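Local structure of NAD-dependent epimerase/dehydratase domain-containing protein (Ruegeria pomeroyi DSS-3, 3IUS) at residues A[161-175]-A[222-236]. The protein is of unknown function but, as a member of the NAD-dependent epimerase/dehydratase family, probably binds NAD or a related nicotinamide adenine dinucleotide in a Rossmann-type fold. Numbering follows the deposited sequence.
Sequences PFSKLGKGGIRRIIK and AAELQGLPLPPAVDF
The carbonyl oxygen of Pro231 is gripped by two nitrogens of Arg172: NE donates to O at 2.7 Å and NH2 to the same O at 2.9 Å. Both bonds run in the plane of the guanidinium, though NE stands above the carbonyl plane. The bend at chi3 (-62°) sets the group edge-on to the Pro231 carbonyl, where Leu230 CD1 lies against one of its faces and Ala233 CB against the other. With Arg172 replaced by an alanine, the Pro231 oxygen is likely to lose both of these donors and a gap to open between Leu230 and Ala233.

Beyond this clamp strands 172-174 and 233-235 pair in parallel, their directions 32° apart. Arg172 N bonds almost straight (175°) to Pro232 O, Val234 N to Arg172 O, Ile174 N to Val234 O, and Phe236 N to Ile174 O. Ile173 and Val234 lie side by side, while Ile174 CG1 meets Ala233 CB on the other face. Lys175 lays CD over the Phe236 ring, 3.7 Å from its centroid, as a CH-pi contact; Lys175 NZ hydrogen-bonds to Tyr249 O.

At the far end, Phe162 brings CZ to 3.9 Å from Leu225 CD1, which sits at the ring edge, and Leu165 packs CB on Leu228 CD1. A Schellman motif at Gly227 follows the helix, and the chain then runs on to strand 233-235, which pairs with 172-174 in a small parallel sheet, separate from the large parallel sheet of the Rossmann-type fold.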
# COMPACT_ATOMS: atom_id res chain seq x y z
N PRO A 161 -16.19 0.37 3.48
CA PRO A 161 -16.89 0.54 4.75
C PRO A 161 -18.35 0.08 4.74
O PRO A 161 -18.96 0.02 5.80
CB PRO A 161 -16.82 2.05 4.95
CG PRO A 161 -17.01 2.58 3.56
CD PRO A 161 -16.35 1.57 2.63
N PHE A 162 -18.88 -0.26 3.57
CA PHE A 162 -20.29 -0.62 3.46
C PHE A 162 -20.59 -2.03 3.96
O PHE A 162 -21.73 -2.33 4.34
CB PHE A 162 -20.80 -0.40 2.03
CG PHE A 162 -20.58 1.00 1.53
CD1 PHE A 162 -21.41 2.03 1.94
CD2 PHE A 162 -19.53 1.29 0.68
CE1 PHE A 162 -21.20 3.31 1.50
CE2 PHE A 162 -19.32 2.57 0.24
CZ PHE A 162 -20.15 3.59 0.64
N SER A 163 -19.58 -2.88 3.97
CA SER A 163 -19.69 -4.20 4.58
C SER A 163 -19.74 -4.05 6.10
O SER A 163 -20.33 -4.87 6.80
CB SER A 163 -18.48 -5.06 4.20
OG SER A 163 -17.30 -4.53 4.78
N LYS A 164 -19.13 -2.98 6.58
CA LYS A 164 -18.93 -2.73 8.00
C LYS A 164 -20.20 -2.21 8.69
O LYS A 164 -20.25 -2.09 9.92
CB LYS A 164 -17.78 -1.74 8.15
CG LYS A 164 -17.46 -1.25 9.55
CD LYS A 164 -16.11 -0.54 9.53
CE LYS A 164 -16.03 0.61 10.52
NZ LYS A 164 -14.79 1.42 10.30
N LEU A 165 -21.23 -1.92 7.90
CA LEU A 165 -22.43 -1.27 8.42
C LEU A 165 -23.53 -2.26 8.78
O LEU A 165 -23.48 -3.43 8.40
CB LEU A 165 -22.98 -0.29 7.38
CG LEU A 165 -22.05 0.82 6.91
CD1 LEU A 165 -22.50 1.33 5.55
CD2 LEU A 165 -22.02 1.95 7.94
N GLY A 166 -24.52 -1.78 9.53
CA GLY A 166 -25.73 -2.54 9.79
C GLY A 166 -25.65 -3.63 10.84
O GLY A 166 -26.69 -4.17 11.24
N LYS A 167 -24.45 -3.97 11.30
CA LYS A 167 -24.33 -5.04 12.29
C LYS A 167 -23.83 -4.56 13.66
O LYS A 167 -23.31 -5.35 14.44
CB LYS A 167 -23.48 -6.20 11.76
CG LYS A 167 -22.27 -5.79 10.94
CD LYS A 167 -21.87 -6.91 9.99
CE LYS A 167 -20.58 -6.59 9.26
NZ LYS A 167 -20.34 -7.52 8.12
N GLY A 168 -24.02 -3.28 13.95
CA GLY A 168 -23.68 -2.73 15.24
C GLY A 168 -22.20 -2.83 15.54
O GLY A 168 -21.40 -3.13 14.66
N GLY A 169 -21.84 -2.59 16.80
CA GLY A 169 -20.45 -2.67 17.22
C GLY A 169 -19.52 -1.79 16.40
O GLY A 169 -18.35 -2.12 16.21
N ILE A 170 -20.05 -0.67 15.92
CA ILE A 170 -19.25 0.32 15.20
C ILE A 170 -19.28 1.65 15.94
O ILE A 170 -20.34 2.11 16.38
CB ILE A 170 -19.75 0.54 13.76
CG1 ILE A 170 -21.28 0.49 13.71
CG2 ILE A 170 -19.15 -0.50 12.83
CD1 ILE A 170 -21.86 0.82 12.35
N ARG A 171 -18.12 2.27 16.08
CA ARG A 171 -18.01 3.52 16.81
C ARG A 171 -17.02 4.45 16.12
O ARG A 171 -16.08 4.00 15.48
CB ARG A 171 -17.59 3.25 18.26
CG ARG A 171 -16.44 2.27 18.39
CD ARG A 171 -16.67 1.28 19.53
NE ARG A 171 -16.35 1.84 20.84
CZ ARG A 171 -15.14 1.85 21.38
NH1 ARG A 171 -14.11 1.35 20.70
NH2 ARG A 171 -14.94 2.38 22.58
N ARG A 172 -17.26 5.75 16.25
CA ARG A 172 -16.35 6.73 15.68
C ARG A 172 -15.42 7.25 16.77
O ARG A 172 -15.86 7.89 17.73
CB ARG A 172 -17.12 7.88 15.02
CG ARG A 172 -17.87 7.46 13.76
CD ARG A 172 -18.68 8.61 13.16
NE ARG A 172 -19.70 9.08 14.09
CZ ARG A 172 -19.79 10.33 14.53
NH1 ARG A 172 -18.92 11.24 14.10
NH2 ARG A 172 -20.75 10.67 15.37
N ILE A 173 -14.13 6.95 16.65
CA ILE A 173 -13.14 7.40 17.62
C ILE A 173 -12.69 8.82 17.29
O ILE A 173 -12.18 9.08 16.20
CB ILE A 173 -11.90 6.49 17.63
CG1 ILE A 173 -12.30 5.02 17.79
CG2 ILE A 173 -10.92 6.92 18.72
CD1 ILE A 173 -13.05 4.72 19.07
N ILE A 174 -12.86 9.73 18.25
CA ILE A 174 -12.53 11.13 18.03
C ILE A 174 -11.21 11.56 18.70
O ILE A 174 -11.16 11.73 19.91
CB ILE A 174 -13.67 12.05 18.53
CG1 ILE A 174 -15.01 11.57 17.99
CG2 ILE A 174 -13.41 13.49 18.11
CD1 ILE A 174 -15.09 11.59 16.48
N LYS A 175 -10.15 11.72 17.91
CA LYS A 175 -8.91 12.29 18.42
C LYS A 175 -8.77 13.68 17.80
O LYS A 175 -8.74 13.81 16.58
CB LYS A 175 -7.71 11.44 17.99
CG LYS A 175 -6.36 12.03 18.35
CD LYS A 175 -5.94 11.65 19.76
CE LYS A 175 -4.63 12.30 20.15
NZ LYS A 175 -3.50 11.93 19.25
N ALA A 222 -20.02 7.06 4.81
CA ALA A 222 -20.51 5.76 4.38
C ALA A 222 -21.94 5.58 4.91
O ALA A 222 -22.82 5.13 4.18
CB ALA A 222 -19.60 4.66 4.89
N ALA A 223 -22.15 5.95 6.16
CA ALA A 223 -23.49 5.85 6.76
C ALA A 223 -24.48 6.75 6.02
O ALA A 223 -25.60 6.34 5.70
CB ALA A 223 -23.44 6.20 8.24
N GLU A 224 -24.06 7.97 5.75
CA GLU A 224 -24.88 8.92 5.00
C GLU A 224 -25.31 8.34 3.65
O GLU A 224 -26.49 8.39 3.29
CB GLU A 224 -24.12 10.23 4.82
CG GLU A 224 -24.87 11.31 4.06
CD GLU A 224 -24.04 12.57 3.87
OE1 GLU A 224 -23.10 12.79 4.67
OE2 GLU A 224 -24.33 13.34 2.93
N LEU A 225 -24.36 7.82 2.88
CA LEU A 225 -24.66 7.21 1.59
C LEU A 225 -25.66 6.07 1.66
O LEU A 225 -26.45 5.85 0.73
CB LEU A 225 -23.37 6.72 0.93
CG LEU A 225 -22.47 7.84 0.39
CD1 LEU A 225 -21.13 7.28 -0.08
CD2 LEU A 225 -23.17 8.59 -0.73
N GLN A 226 -25.63 5.34 2.77
CA GLN A 226 -26.42 4.12 2.92
C GLN A 226 -27.76 4.44 3.55
O GLN A 226 -28.62 3.57 3.70
CB GLN A 226 -25.65 3.12 3.79
CG GLN A 226 -26.18 1.69 3.76
CD GLN A 226 -25.64 0.87 2.59
OE1 GLN A 226 -25.05 1.41 1.65
NE2 GLN A 226 -25.83 -0.44 2.66
N GLY A 227 -27.96 5.71 3.91
CA GLY A 227 -29.20 6.12 4.54
C GLY A 227 -29.35 5.55 5.93
O GLY A 227 -30.48 5.29 6.39
N LEU A 228 -28.23 5.38 6.62
CA LEU A 228 -28.20 4.85 7.98
C LEU A 228 -27.84 5.92 9.02
O LEU A 228 -27.25 6.93 8.69
CB LEU A 228 -27.21 3.69 8.06
CG LEU A 228 -27.56 2.50 7.17
CD1 LEU A 228 -26.47 1.45 7.23
CD2 LEU A 228 -28.91 1.90 7.59
N PRO A 229 -28.21 5.68 10.28
CA PRO A 229 -27.91 6.66 11.33
C PRO A 229 -26.42 6.85 11.53
O PRO A 229 -25.65 5.89 11.38
CB PRO A 229 -28.51 6.01 12.58
CG PRO A 229 -29.55 5.07 12.06
CD PRO A 229 -28.98 4.54 10.79
N LEU A 230 -26.02 8.07 11.86
CA LEU A 230 -24.63 8.37 12.19
C LEU A 230 -24.21 7.57 13.42
O LEU A 230 -24.78 7.74 14.50
CB LEU A 230 -24.47 9.87 12.44
CG LEU A 230 -23.12 10.39 12.93
CD1 LEU A 230 -22.05 10.15 11.88
CD2 LEU A 230 -23.23 11.87 13.28
N PRO A 231 -23.22 6.68 13.26
CA PRO A 231 -22.71 5.90 14.39
C PRO A 231 -22.27 6.82 15.53
O PRO A 231 -21.81 7.93 15.27
CB PRO A 231 -21.51 5.16 13.81
CG PRO A 231 -21.79 5.09 12.34
CD PRO A 231 -22.51 6.36 12.01
N PRO A 232 -22.42 6.36 16.78
CA PRO A 232 -22.04 7.17 17.95
C PRO A 232 -20.54 7.43 18.01
O PRO A 232 -19.75 6.60 17.56
CB PRO A 232 -22.45 6.29 19.14
CG PRO A 232 -22.47 4.90 18.61
CD PRO A 232 -22.84 4.99 17.16
N ALA A 233 -20.16 8.58 18.55
CA ALA A 233 -18.75 8.93 18.70
C ALA A 233 -18.28 8.72 20.13
O ALA A 233 -19.05 8.84 21.09
CB ALA A 233 -18.51 10.36 18.25
N VAL A 234 -17.00 8.38 20.27
CA VAL A 234 -16.38 8.24 21.58
C VAL A 234 -15.03 8.94 21.57
O VAL A 234 -14.27 8.80 20.60
CB VAL A 234 -16.19 6.76 21.96
CG1 VAL A 234 -15.64 5.97 20.77
CG2 VAL A 234 -15.28 6.62 23.16
N ASP A 235 -14.74 9.68 22.63
CA ASP A 235 -13.47 10.40 22.71
C ASP A 235 -12.31 9.43 22.78
O ASP A 235 -12.35 8.43 23.51
CB ASP A 235 -13.44 11.34 23.93
CG ASP A 235 -14.19 12.64 23.68
OD1 ASP A 235 -14.44 13.36 24.67
OD2 ASP A 235 -14.51 12.95 22.51
N PHE A 236 -11.26 9.72 22.02
CA PHE A 236 -10.08 8.87 21.96
C PHE A 236 -9.58 8.45 23.35
O PHE A 236 -9.31 7.28 23.59
CB PHE A 236 -8.98 9.60 21.19
CG PHE A 236 -7.61 9.02 21.40
CD1 PHE A 236 -6.71 9.66 22.23
CD2 PHE A 236 -7.23 7.85 20.77
CE1 PHE A 236 -5.44 9.15 22.42
CE2 PHE A 236 -5.97 7.33 20.97
CZ PHE A 236 -5.07 7.98 21.79